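Local atomic coordinates of sensor protein DivL (Caulobacter crescentus, PDB entry 4Q20), a protein that is required for cell division and growth, acting as a membrane-bound sensor kinase that phosphorylates the cell-cycle regulator CtrA. Residues A[86-91]-A[167-172]; A[121-126]-A[158-163]; A[202-207]-A[237-242]; A[162-167]-A[177-182]. All blocks are in the same frame, centred on the assembly; numbering follows the deposited sequence.

Overall arrangement
Helix 153-170 ties three of the contacts together: interaction 1 uses its C-terminal end, interaction 2 its middle, and interaction 4 the turn between, overlapping interaction 2 at His162 and Leu163 and interaction 1 at Ala167. Interactions 2 and 4 lie closest, their centres about 7 Å apart, and meet where Ala123 CB packs on Leu179 CD2. Interaction 1, centred about 12 Å from the centre of each, joins the HisKA helix 73-103 to the GHKL ATPase fold. Interaction 3 comes last, its centre about 15 Å from that of interaction 4, on edge strand 236-241 of the mixed sheet whose inner strand 176-183 carries interaction 4. The set runs from interdomain surface to outer strand.

Interaction 1: residues A[86-91]-A[167-172]; sequences ATQLAR and ALRQTP
The interface between the helical HisKA domain and the GHKL ATPase domain of a histidine kinase is bridged here, where helix 73-103 faces the C-terminal end of helix 153-170 through the side chains of Gln88, Arg91 and Arg169. The backbones stay well apart, with 11.0 Å between Gln88 CA and Arg169 CA, and only 66 Å² is buried in total. Arg169 spans about half of the gap: its extended CB-CG-CD run heads for the other helix, and beyond the bend at chi3 (-69°) NH1 reaches farthest across. There NH1 of Arg169 lies 4.3 Å from CG of Gln88, a loose contact with the aliphatic part of the glutamine. The same Arg169 NH1 is 4.4 Å from Arg91 NH1, which sits at the edge of the Arg169 guanidinium, near its plane. Thr87 CG2 lies over one face of the Arg91 guanidinium, 3.1 Å above its plane and offset toward the rim. Arg91 also makes a salt bridge through NH2 to Glu165, one turn before Arg169 on the same helix. The nearby carboxylate probably offsets part of the charge that the two arginines bring together. With no hydrogen bond between the two segments and like charges facing across the gap, the attraction between the helices at this point probably rests more on the Arg91-Glu165 pair than on Arg169.

Interaction 2: residues A[121-126]-A[158-163]; sequences LNAQER and QTLDHL
Arg126 grips Asp161 side-on in a salt bridge, with two nitrogens directed at one oxygen. NH2 of Arg126 lies 2.8 Å from OD1 of Asp161, with an N-H...O angle of 149°, and NE of Arg126 reaches the same OD1 at 2.9 Å. Both bonds lie in the guanidinium plane, but they meet the oxygen differently: NE takes the syn lone pair of OD1, whereas NH2 comes from above the carboxylate plane. This follows from the twist between the two flat groups, whose planes are 73° apart. A weak third bond, 3.1 Å from Arg126 NE to Asp161 OD2, completes the bridge. The arginine chain bends at chi3, folding its guanidinium back over its own helix, and one face of the group has Asn122 O and Ala123 CA 3.4 Å away from its plane, toward the rim.

Beneath the bridge the helices come together through small groups. Ala123 CB meets Leu160 CB at 3.9 Å, and Ala123 CA lies 4.1 Å from Asp161 OD1. Ala123 CA and Asp161 CA are 6.0 Å apart, a spacing allowed by the alanine methyl. The axes of the short helical segments approach to 9.5 Å and cross at -46°.

Helices 116-133 and 153-170 belong to the helical layer of the GHKL fold. Elsewhere on helix 153-170, Gln158 and His162 hydrogen-bond to Asp98 and Asp95 of helix 73-103 and touch helix 222-232, while Thr159 and Leu163 pack on strand 247-254.

Interaction 3: residues A[202-207]-A[237-242]; sequences HVQAHI and VALESE
Gln204 and Leu239 mark the nearest backbone approach, with 7.4 Å between their CA atoms, too far for a direct main-chain bond. Segment 202-207 begins as a weakly bonded helical turn and continues as a loop, whereas 237-241 is an extended strand. Along that strand Leu239 and Ser241 point toward the loop, while Ala238 and Glu240 point away.

Leu239 supplies the central branch of the contact. Its CD2 methyl fits between two side chains, 3.7 Å from Ile207 CG2 and 3.8 Å from Gln204 CG. With CG of Leu239 anti to the backbone N (chi1 167°), the branch projects from the strand into this gap. Ile207 meets the methyl with both of its branches, since CG1 also stands 3.8 Å from Leu239 CD2, and the two side chains cross at about a right angle.

Strand 236-241 is an outer strand of the mixed sheet of the GHKL ATPase domain, paired through Ala238 and Glu240 with strand 247-254. The loop packs against this outermost strand, and Phe249 of strand 247-254 touches both Ile207 and Leu239, extending the apolar patch inward.

Farther along, the extended glutamine chain, its chi2 at 180°, carries the amide group over Ser241. Gln204 CD lies 4.0 Å from Ser241 CB in van der Waals contact. The serine hydroxyl is engaged elsewhere: Ser241 OG hydrogen-bonds to the backbone N of Val199, in the loop leading into helix 201-204, and that same Val199 touches the side chains of Gln204 and Leu239.

Interaction 4: residues A[162-167]-A[177-182]; sequences HLVENA and VTLSAR
This is buried helix-on-sheet packing in the α/β sandwich of the GHKL ATPase domain, where one side of helix 153-170 rests on strand 176-183. Four aliphatic side chains make the contact, with no hydrogen bond across it and 173 Å² buried.

At the first pair, Ala167 CB sits 3.6 Å from Val177 CG1 and 3.8 Å from Val177 CG2, so the alanine methyl is held against both branches of the valine. Ala167 CA and Val177 CA are 6.5 Å apart, the nearest approach of the two backbones.

One turn earlier on the helix, Val164 CG2 lies 3.8 Å from Leu179 CD2 and 4.0 Å from Leu179 CD1, reaching into the fork of the leucine. The CB of Leu179 does not point straight at the helix; its chi1 of -76° sets CG beside the backbone N and brings the two methyls to Val164, whose side chain they cross at about a right angle.

Strand 176-183 lies between strands 137-141 and 187-194, and Val177 and Leu179 make backbone hydrogen bonds to strand 137-141. On the helical side, Ala123 and Ala127 of helix 116-133 touch Leu179 and Val164, while Leu163 faces helix 222-232 and Val192 of strand 187-194.

Interaction 1: residues A[86-91]-A[167-172]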
loop_
_atom_site.group_PDB
_atom_site.type_symbol
_atom_site.label_atom_id
_atom_site.label_comp_id
_atom_site.label_asym_id
_atom_site.label_seq_id
_atom_site.Cartn_x
_atom_site.Cartn_y
_atom_site.Cartn_z
ATOM N N ALA A 86 5.526 -6.572 5.883
ATOM C CA ALA A 86 5.926 -5.313 5.254
ATOM C C ALA A 86 6.536 -5.561 3.872
ATOM O O ALA A 86 6.218 -4.839 2.931
ATOM C CB ALA A 86 6.915 -4.586 6.136
ATOM N N THR A 87 7.384 -6.584 3.757
ATOM C CA THR A 87 8.051 -7.003 2.521
ATOM C C THR A 87 6.970 -7.504 1.511
ATOM O O THR A 87 7.049 -7.187 0.324
ATOM C CB THR A 87 9.131 -8.079 2.883
ATOM O OG1 THR A 87 10.263 -7.466 3.501
ATOM C CG2 THR A 87 9.601 -8.826 1.751
ATOM N N GLN A 88 5.981 -8.273 1.971
ATOM C CA GLN A 88 4.887 -8.753 1.109
ATOM C C GLN A 88 4.045 -7.566 0.564
ATOM O O GLN A 88 3.636 -7.583 -0.598
ATOM C CB GLN A 88 4.005 -9.731 1.899
ATOM C CG GLN A 88 2.859 -10.356 1.121
ATOM C CD GLN A 88 1.777 -10.848 2.058
ATOM O OE1 GLN A 88 2.047 -11.407 3.137
ATOM N NE2 GLN A 88 0.519 -10.634 1.677
ATOM N N LEU A 89 3.805 -6.544 1.393
ATOM C CA LEU A 89 3.055 -5.353 0.999
ATOM C C LEU A 89 3.851 -4.597 -0.119
ATOM O O LEU A 89 3.289 -4.310 -1.179
ATOM C CB LEU A 89 2.760 -4.512 2.245
ATOM C CG LEU A 89 1.921 -3.208 2.136
ATOM C CD1 LEU A 89 0.946 -3.237 0.982
ATOM C CD2 LEU A 89 1.199 -2.916 3.435
ATOM N N ALA A 90 5.169 -4.407 0.074
ATOM C CA ALA A 90 6.118 -3.818 -0.882
ATOM C C ALA A 90 6.096 -4.557 -2.240
ATOM O O ALA A 90 6.045 -3.904 -3.279
ATOM C CB ALA A 90 7.530 -3.843 -0.302
ATOM N N ARG A 91 6.104 -5.891 -2.235
ATOM C CA ARG A 91 6.026 -6.700 -3.461
ATOM C C ARG A 91 4.704 -6.515 -4.187
ATOM O O ARG A 91 4.717 -6.381 -5.402
ATOM C CB ARG A 91 6.223 -8.177 -3.175
ATOM C CG ARG A 91 7.621 -8.503 -2.726
ATOM C CD ARG A 91 7.824 -9.991 -2.861
ATOM N NE ARG A 91 8.798 -10.472 -1.885
ATOM C CZ ARG A 91 8.478 -11.049 -0.732
ATOM N NH1 ARG A 91 7.191 -11.228 -0.396
ATOM N NH2 ARG A 91 9.432 -11.464 0.090
ATOM N N ALA A 167 5.763 -20.414 -3.234
ATOM C CA ALA A 167 6.092 -21.747 -2.731
ATOM C C ALA A 167 6.141 -21.770 -1.196
ATOM O O ALA A 167 5.543 -22.654 -0.596
ATOM C CB ALA A 167 7.422 -22.209 -3.305
ATOM N N LEU A 168 6.798 -20.769 -0.558
ATOM C CA LEU A 168 6.914 -20.692 0.903
ATOM C C LEU A 168 5.553 -20.549 1.601
ATOM O O LEU A 168 5.372 -21.070 2.706
ATOM C CB LEU A 168 7.833 -19.539 1.322
ATOM C CG LEU A 168 9.328 -19.694 1.070
ATOM C CD1 LEU A 168 10.059 -18.412 1.467
ATOM C CD2 LEU A 168 9.902 -20.921 1.787
ATOM N N ARG A 169 4.610 -19.859 0.947
ATOM C CA ARG A 169 3.262 -19.615 1.459
ATOM C C ARG A 169 2.408 -20.886 1.466
ATOM O O ARG A 169 1.501 -20.997 2.288
ATOM C CB ARG A 169 2.570 -18.518 0.625
ATOM C CG ARG A 169 2.938 -17.100 1.069
ATOM C CD ARG A 169 2.117 -16.038 0.362
ATOM N NE ARG A 169 2.460 -15.936 -1.060
ATOM C CZ ARG A 169 3.265 -15.015 -1.581
ATOM N NH1 ARG A 169 3.812 -14.082 -0.806
ATOM N NH2 ARG A 169 3.524 -15.015 -2.883
ATOM N N GLN A 170 2.697 -21.825 0.548
ATOM C CA GLN A 170 1.991 -23.095 0.360
ATOM C C GLN A 170 2.600 -24.246 1.184
ATOM O O GLN A 170 1.877 -25.191 1.519
ATOM C CB GLN A 170 2.024 -23.490 -1.133
ATOM C CG GLN A 170 1.161 -22.654 -2.073
ATOM C CD GLN A 170 0.686 -23.496 -3.244
ATOM O OE1 GLN A 170 1.447 -23.833 -4.169
ATOM N NE2 GLN A 170 -0.577 -23.907 -3.204
ATOM N N THR A 171 3.932 -24.196 1.457
ATOM C CA THR A 171 4.689 -25.236 2.171
ATOM C C THR A 171 4.506 -25.141 3.713
ATOM O O THR A 171 4.694 -24.064 4.290
ATOM C CB THR A 171 6.172 -25.182 1.769
ATOM O OG1 THR A 171 6.263 -25.160 0.343
ATOM C CG2 THR A 171 6.961 -26.362 2.284
ATOM N N PRO A 172 4.163 -26.270 4.392
ATOM C CA PRO A 172 4.020 -26.225 5.853
ATOM C C PRO A 172 5.386 -26.343 6.560
ATOM O O PRO A 172 6.375 -26.676 5.895
ATOM C CB PRO A 172 3.115 -27.430 6.146
ATOM C CG PRO A 172 3.392 -28.396 5.055
ATOM C CD PRO A 172 3.906 -27.633 3.868
#

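Interaction 2: residues A[121-126]-A[158-163]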
loop_
_atom_site.group_PDB
_atom_site.type_symbol
_atom_site.label_atom_id
_atom_site.label_comp_id
_atom_site.label_asym_id
_atom_site.label_seq_id
_atom_site.Cartn_x
_atom_site.Cartn_y
_atom_site.Cartn_z
ATOM N N LEU A 121 21.087 -19.101 -6.618
ATOM C CA LEU A 121 21.646 -18.907 -5.271
ATOM C C LEU A 121 21.256 -17.553 -4.675
ATOM O O LEU A 121 21.107 -17.442 -3.454
ATOM C CB LEU A 121 23.175 -19.054 -5.271
ATOM C CG LEU A 121 23.704 -20.486 -5.365
ATOM C CD1 LEU A 121 25.122 -20.512 -5.914
ATOM C CD2 LEU A 121 23.606 -21.214 -4.023
ATOM N N ASN A 122 21.079 -16.530 -5.529
ATOM C CA ASN A 122 20.677 -15.193 -5.086
ATOM C C ASN A 122 19.215 -15.214 -4.644
ATOM O O ASN A 122 18.885 -14.579 -3.643
ATOM C CB ASN A 122 20.932 -14.158 -6.175
ATOM C CG ASN A 122 22.398 -14.000 -6.512
ATOM O OD1 ASN A 122 23.276 -14.539 -5.842
ATOM N ND2 ASN A 122 22.701 -13.331 -7.610
ATOM N N ALA A 123 18.362 -16.003 -5.330
ATOM C CA ALA A 123 16.955 -16.109 -4.952
ATOM C C ALA A 123 16.806 -16.882 -3.629
ATOM O O ALA A 123 15.927 -16.561 -2.824
ATOM C CB ALA A 123 16.155 -16.767 -6.063
ATOM N N GLN A 124 17.702 -17.849 -3.386
ATOM C CA GLN A 124 17.744 -18.668 -2.166
ATOM C C GLN A 124 18.171 -17.825 -0.940
ATOM O O GLN A 124 17.563 -17.953 0.131
ATOM C CB GLN A 124 18.694 -19.849 -2.370
ATOM C CG GLN A 124 18.769 -20.809 -1.185
ATOM C CD GLN A 124 19.994 -21.682 -1.235
ATOM O OE1 GLN A 124 21.118 -21.220 -1.477
ATOM N NE2 GLN A 124 19.794 -22.970 -1.029
ATOM N N GLU A 125 19.198 -16.962 -1.095
ATOM C CA GLU A 125 19.665 -16.147 0.017
ATOM C C GLU A 125 18.695 -14.989 0.335
ATOM O O GLU A 125 18.604 -14.602 1.513
ATOM C CB GLU A 125 21.106 -15.643 -0.192
ATOM C CG GLU A 125 21.358 -14.735 -1.386
ATOM C CD GLU A 125 22.820 -14.434 -1.658
ATOM O OE1 GLU A 125 23.497 -13.890 -0.755
ATOM O OE2 GLU A 125 23.287 -14.734 -2.780
ATOM N N ARG A 126 17.973 -14.443 -0.683
ATOM C CA ARG A 126 16.997 -13.368 -0.456
ATOM C C ARG A 126 15.772 -13.898 0.305
ATOM O O ARG A 126 15.169 -13.166 1.090
ATOM C CB ARG A 126 16.539 -12.705 -1.774
ATOM C CG ARG A 126 17.570 -11.785 -2.438
ATOM C CD ARG A 126 17.012 -11.040 -3.654
ATOM N NE ARG A 126 16.335 -11.912 -4.618
ATOM C CZ ARG A 126 16.873 -12.412 -5.735
ATOM N NH1 ARG A 126 18.124 -12.110 -6.076
ATOM N NH2 ARG A 126 16.156 -13.200 -6.533
ATOM N N GLN A 158 13.327 -11.256 -10.197
ATOM C CA GLN A 158 11.986 -10.921 -9.739
ATOM C C GLN A 158 11.032 -12.113 -10.000
ATOM O O GLN A 158 10.206 -12.431 -9.139
ATOM C CB GLN A 158 11.530 -9.648 -10.458
ATOM C CG GLN A 158 10.159 -9.133 -10.073
ATOM C CD GLN A 158 9.848 -7.784 -10.690
ATOM O OE1 GLN A 158 10.518 -7.289 -11.623
ATOM N NE2 GLN A 158 8.816 -7.154 -10.157
ATOM N N THR A 159 11.190 -12.801 -11.150
ATOM C CA THR A 159 10.395 -13.980 -11.493
ATOM C C THR A 159 10.617 -15.086 -10.427
ATOM O O THR A 159 9.645 -15.598 -9.853
ATOM C CB THR A 159 10.734 -14.458 -12.930
ATOM O OG1 THR A 159 10.287 -13.492 -13.881
ATOM C CG2 THR A 159 10.107 -15.791 -13.262
ATOM N N LEU A 160 11.887 -15.409 -10.139
ATOM C CA LEU A 160 12.238 -16.416 -9.138
ATOM C C LEU A 160 11.758 -16.032 -7.749
ATOM O O LEU A 160 11.219 -16.888 -7.035
ATOM C CB LEU A 160 13.738 -16.672 -9.125
ATOM C CG LEU A 160 14.320 -17.243 -10.425
ATOM C CD1 LEU A 160 15.808 -17.327 -10.321
ATOM C CD2 LEU A 160 13.698 -18.624 -10.782
ATOM N N ASP A 161 11.869 -14.754 -7.393
ATOM C CA ASP A 161 11.400 -14.272 -6.102
ATOM C C ASP A 161 9.912 -14.544 -5.905
ATOM O O ASP A 161 9.524 -15.050 -4.843
ATOM C CB ASP A 161 11.692 -12.777 -5.945
ATOM C CG ASP A 161 13.095 -12.453 -5.461
ATOM O OD1 ASP A 161 13.831 -13.405 -5.069
ATOM O OD2 ASP A 161 13.448 -11.239 -5.422
ATOM N N HIS A 162 9.089 -14.257 -6.940
ATOM C CA HIS A 162 7.646 -14.470 -6.888
ATOM C C HIS A 162 7.312 -15.926 -6.735
ATOM O O HIS A 162 6.429 -16.247 -5.938
ATOM C CB HIS A 162 6.953 -13.890 -8.119
ATOM C CG HIS A 162 6.761 -12.424 -7.995
ATOM N ND1 HIS A 162 7.663 -11.531 -8.538
ATOM C CD2 HIS A 162 5.837 -11.739 -7.290
ATOM C CE1 HIS A 162 7.237 -10.338 -8.181
ATOM N NE2 HIS A 162 6.139 -10.415 -7.432
ATOM N N LEU A 163 8.042 -16.811 -7.460
ATOM C CA LEU A 163 7.834 -18.251 -7.394
ATOM C C LEU A 163 8.250 -18.845 -6.042
ATOM O O LEU A 163 7.530 -19.698 -5.530
ATOM C CB LEU A 163 8.565 -18.967 -8.544
ATOM C CG LEU A 163 8.001 -18.730 -9.953
ATOM C CD1 LEU A 163 8.772 -19.517 -10.987
ATOM C CD2 LEU A 163 6.503 -19.023 -10.030
#

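Interaction 3: residues A[202-207]-A[237-242]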
loop_
_atom_site.group_PDB
_atom_site.type_symbol
_atom_site.label_atom_id
_atom_site.label_comp_id
_atom_site.label_asym_id
_atom_site.label_seq_id
_atom_site.Cartn_x
_atom_site.Cartn_y
_atom_site.Cartn_z
ATOM N N HIS A 202 -9.546 -27.201 -9.825
ATOM C CA HIS A 202 -10.361 -26.106 -10.362
ATOM C C HIS A 202 -9.595 -24.787 -10.479
ATOM O O HIS A 202 -9.927 -23.990 -11.359
ATOM C CB HIS A 202 -11.661 -25.901 -9.564
ATOM C CG HIS A 202 -11.478 -25.654 -8.098
ATOM N ND1 HIS A 202 -11.578 -24.381 -7.565
ATOM C CD2 HIS A 202 -11.264 -26.535 -7.089
ATOM C CE1 HIS A 202 -11.402 -24.522 -6.259
ATOM N NE2 HIS A 202 -11.203 -25.799 -5.925
ATOM N N VAL A 203 -8.578 -24.554 -9.637
ATOM C CA VAL A 203 -7.829 -23.302 -9.731
ATOM C C VAL A 203 -6.561 -23.483 -10.606
ATOM O O VAL A 203 -5.993 -22.475 -11.024
ATOM C CB VAL A 203 -7.521 -22.609 -8.365
ATOM C CG1 VAL A 203 -8.808 -22.237 -7.623
ATOM C CG2 VAL A 203 -6.617 -23.442 -7.481
ATOM N N GLN A 204 -6.173 -24.735 -10.940
ATOM C CA GLN A 204 -4.986 -25.047 -11.749
ATOM C C GLN A 204 -4.982 -24.381 -13.149
ATOM O O GLN A 204 -3.918 -23.951 -13.620
ATOM C CB GLN A 204 -4.810 -26.557 -11.881
ATOM C CG GLN A 204 -3.881 -27.124 -10.811
ATOM C CD GLN A 204 -3.675 -28.625 -10.901
ATOM O OE1 GLN A 204 -4.146 -29.389 -10.048
ATOM N NE2 GLN A 204 -2.920 -29.086 -11.897
ATOM N N ALA A 205 -6.159 -24.248 -13.775
ATOM C CA ALA A 205 -6.322 -23.643 -15.109
ATOM C C ALA A 205 -6.202 -22.110 -15.078
ATOM O O ALA A 205 -5.883 -21.499 -16.105
ATOM C CB ALA A 205 -7.664 -24.040 -15.709
ATOM N N HIS A 206 -6.483 -21.497 -13.914
ATOM C CA HIS A 206 -6.484 -20.049 -13.707
ATOM C C HIS A 206 -5.341 -19.594 -12.792
ATOM O O HIS A 206 -5.380 -18.478 -12.275
ATOM C CB HIS A 206 -7.835 -19.637 -13.087
ATOM C CG HIS A 206 -9.025 -20.107 -13.868
ATOM N ND1 HIS A 206 -9.393 -19.506 -15.062
ATOM C CD2 HIS A 206 -9.889 -21.116 -13.605
ATOM C CE1 HIS A 206 -10.461 -20.165 -15.482
ATOM N NE2 HIS A 206 -10.794 -21.145 -14.643
ATOM N N ILE A 207 -4.327 -20.438 -12.597
ATOM C CA ILE A 207 -3.260 -20.147 -11.644
ATOM C C ILE A 207 -2.479 -18.859 -12.000
ATOM O O ILE A 207 -2.100 -18.140 -11.078
ATOM C CB ILE A 207 -2.335 -21.387 -11.399
ATOM C CG1 ILE A 207 -1.492 -21.253 -10.109
ATOM C CG2 ILE A 207 -1.484 -21.754 -12.600
ATOM C CD1 ILE A 207 -2.288 -21.300 -8.766
ATOM N N VAL A 237 5.316 -20.500 -19.176
ATOM C CA VAL A 237 5.329 -21.036 -17.809
ATOM C C VAL A 237 4.331 -22.156 -17.700
ATOM O O VAL A 237 3.378 -22.212 -18.453
ATOM C CB VAL A 237 5.094 -19.965 -16.697
ATOM C CG1 VAL A 237 6.253 -19.017 -16.618
ATOM C CG2 VAL A 237 3.806 -19.185 -16.916
ATOM N N ALA A 238 4.558 -23.048 -16.760
ATOM C CA ALA A 238 3.692 -24.198 -16.526
ATOM C C ALA A 238 3.615 -24.522 -15.035
ATOM O O ALA A 238 4.507 -24.160 -14.268
ATOM C CB ALA A 238 4.203 -25.399 -17.301
ATOM N N LEU A 239 2.506 -25.154 -14.635
ATOM C CA LEU A 239 2.263 -25.641 -13.291
ATOM C C LEU A 239 1.963 -27.138 -13.338
ATOM O O LEU A 239 1.059 -27.572 -14.048
ATOM C CB LEU A 239 1.121 -24.883 -12.578
ATOM C CG LEU A 239 0.589 -25.544 -11.281
ATOM C CD1 LEU A 239 1.662 -25.575 -10.154
ATOM C CD2 LEU A 239 -0.738 -24.933 -10.838
ATOM N N GLU A 240 2.748 -27.911 -12.580
ATOM C CA GLU A 240 2.559 -29.346 -12.383
ATOM C C GLU A 240 2.170 -29.524 -10.935
ATOM O O GLU A 240 2.971 -29.216 -10.050
ATOM C CB GLU A 240 3.806 -30.158 -12.757
ATOM C CG GLU A 240 3.449 -31.581 -13.174
ATOM C CD GLU A 240 4.594 -32.574 -13.253
ATOM O OE1 GLU A 240 5.432 -32.606 -12.320
ATOM O OE2 GLU A 240 4.619 -33.366 -14.224
ATOM N N SER A 241 0.908 -29.914 -10.683
ATOM C CA SER A 241 0.434 -30.033 -9.311
ATOM C C SER A 241 -0.500 -31.198 -9.080
ATOM O O SER A 241 -1.196 -31.657 -9.981
ATOM C CB SER A 241 -0.270 -28.753 -8.869
ATOM O OG SER A 241 -0.612 -28.822 -7.493
ATOM N N GLU A 242 -0.523 -31.638 -7.824
ATOM C CA GLU A 242 -1.375 -32.677 -7.270
ATOM C C GLU A 242 -1.538 -32.361 -5.764
ATOM O O GLU A 242 -0.510 -32.309 -5.076
ATOM C CB GLU A 242 -0.789 -34.078 -7.528
ATOM C CG GLU A 242 -1.814 -35.189 -7.389
ATOM C CD GLU A 242 -2.163 -35.574 -5.962
ATOM O OE1 GLU A 242 -1.321 -36.220 -5.298
ATOM O OE2 GLU A 242 -3.269 -35.211 -5.499
#

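Interaction 4: residues A[162-167]-A[177-182]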
loop_
_atom_site.group_PDB
_atom_site.type_symbol
_atom_site.label_atom_id
_atom_site.label_comp_id
_atom_site.label_asym_id
_atom_site.label_seq_id
_atom_site.Cartn_x
_atom_site.Cartn_y
_atom_site.Cartn_z
ATOM N N HIS A 162 9.089 -14.257 -6.940
ATOM C CA HIS A 162 7.646 -14.470 -6.888
ATOM C C HIS A 162 7.312 -15.926 -6.735
ATOM O O HIS A 162 6.429 -16.247 -5.938
ATOM C CB HIS A 162 6.953 -13.890 -8.119
ATOM C CG HIS A 162 6.761 -12.424 -7.995
ATOM N ND1 HIS A 162 7.663 -11.531 -8.538
ATOM C CD2 HIS A 162 5.837 -11.739 -7.290
ATOM C CE1 HIS A 162 7.237 -10.338 -8.181
ATOM N NE2 HIS A 162 6.139 -10.415 -7.432
ATOM N N LEU A 163 8.042 -16.811 -7.460
ATOM C CA LEU A 163 7.834 -18.251 -7.394
ATOM C C LEU A 163 8.250 -18.845 -6.042
ATOM O O LEU A 163 7.530 -19.698 -5.530
ATOM C CB LEU A 163 8.565 -18.967 -8.544
ATOM C CG LEU A 163 8.001 -18.730 -9.953
ATOM C CD1 LEU A 163 8.772 -19.517 -10.987
ATOM C CD2 LEU A 163 6.503 -19.023 -10.030
ATOM N N VAL A 164 9.363 -18.370 -5.445
ATOM C CA VAL A 164 9.847 -18.830 -4.127
ATOM C C VAL A 164 8.891 -18.394 -2.988
ATOM O O VAL A 164 8.617 -19.196 -2.082
ATOM C CB VAL A 164 11.290 -18.337 -3.860
ATOM C CG1 VAL A 164 11.727 -18.624 -2.429
ATOM C CG2 VAL A 164 12.265 -18.955 -4.852
ATOM N N GLU A 165 8.399 -17.145 -3.018
ATOM C CA GLU A 165 7.512 -16.664 -1.963
ATOM C C GLU A 165 6.153 -17.329 -2.070
ATOM O O GLU A 165 5.555 -17.647 -1.033
ATOM C CB GLU A 165 7.395 -15.123 -1.958
ATOM C CG GLU A 165 8.617 -14.436 -1.358
ATOM C CD GLU A 165 8.945 -14.671 0.114
ATOM O OE1 GLU A 165 8.107 -15.257 0.841
ATOM O OE2 GLU A 165 10.045 -14.247 0.543
ATOM N N ASN A 166 5.696 -17.602 -3.315
ATOM C CA ASN A 166 4.459 -18.349 -3.575
ATOM C C ASN A 166 4.596 -19.763 -2.991
ATOM O O ASN A 166 3.675 -20.232 -2.305
ATOM C CB ASN A 166 4.146 -18.393 -5.082
ATOM C CG ASN A 166 3.064 -19.369 -5.469
ATOM O OD1 ASN A 166 1.877 -19.118 -5.254
ATOM N ND2 ASN A 166 3.462 -20.517 -6.033
ATOM N N ALA A 167 5.763 -20.414 -3.234
ATOM C CA ALA A 167 6.092 -21.747 -2.731
ATOM C C ALA A 167 6.141 -21.770 -1.196
ATOM O O ALA A 167 5.543 -22.654 -0.596
ATOM C CB ALA A 167 7.422 -22.209 -3.305
ATOM N N VAL A 177 11.319 -26.448 -0.287
ATOM C CA VAL A 177 11.145 -25.657 -1.507
ATOM C C VAL A 177 12.465 -25.780 -2.283
ATOM O O VAL A 177 13.526 -25.441 -1.759
ATOM C CB VAL A 177 10.718 -24.186 -1.235
ATOM C CG1 VAL A 177 10.746 -23.353 -2.510
ATOM C CG2 VAL A 177 9.335 -24.125 -0.588
ATOM N N THR A 178 12.400 -26.301 -3.510
ATOM C CA THR A 178 13.597 -26.517 -4.315
ATOM C C THR A 178 13.617 -25.629 -5.548
ATOM O O THR A 178 12.621 -25.542 -6.261
ATOM C CB THR A 178 13.712 -28.012 -4.731
ATOM O OG1 THR A 178 13.224 -28.856 -3.675
ATOM C CG2 THR A 178 15.144 -28.403 -5.138
ATOM N N LEU A 179 14.777 -25.010 -5.802
ATOM C CA LEU A 179 15.095 -24.171 -6.958
ATOM C C LEU A 179 16.040 -24.932 -7.849
ATOM O O LEU A 179 17.190 -25.135 -7.461
ATOM C CB LEU A 179 15.776 -22.859 -6.515
ATOM C CG LEU A 179 14.937 -21.765 -5.909
ATOM C CD1 LEU A 179 14.981 -21.832 -4.384
ATOM C CD2 LEU A 179 15.499 -20.432 -6.298
ATOM N N SER A 180 15.589 -25.365 -9.018
ATOM C CA SER A 180 16.459 -26.118 -9.930
ATOM C C SER A 180 16.475 -25.509 -11.344
ATOM O O SER A 180 15.593 -24.726 -11.706
ATOM C CB SER A 180 16.043 -27.591 -9.994
ATOM O OG SER A 180 14.667 -27.746 -10.302
ATOM N N ALA A 181 17.489 -25.880 -12.131
ATOM C CA ALA A 181 17.656 -25.458 -13.513
ATOM C C ALA A 181 18.173 -26.611 -14.343
ATOM O O ALA A 181 18.894 -27.468 -13.826
ATOM C CB ALA A 181 18.601 -24.290 -13.592
ATOM N N ARG A 182 17.804 -26.651 -15.628
ATOM C CA ARG A 182 18.226 -27.716 -16.533
ATOM C C ARG A 182 18.267 -27.217 -17.970
ATOM O O ARG A 182 17.319 -26.582 -18.429
ATOM C CB ARG A 182 17.264 -28.928 -16.393
ATOM C CG ARG A 182 17.486 -30.098 -17.357
ATOM C CD ARG A 182 16.737 -31.352 -16.923
ATOM N NE ARG A 182 15.279 -31.179 -16.941
ATOM C CZ ARG A 182 14.405 -32.139 -16.649
ATOM N NH1 ARG A 182 14.825 -33.355 -16.319
ATOM N NH2 ARG A 182 13.102 -31.890 -16.692
#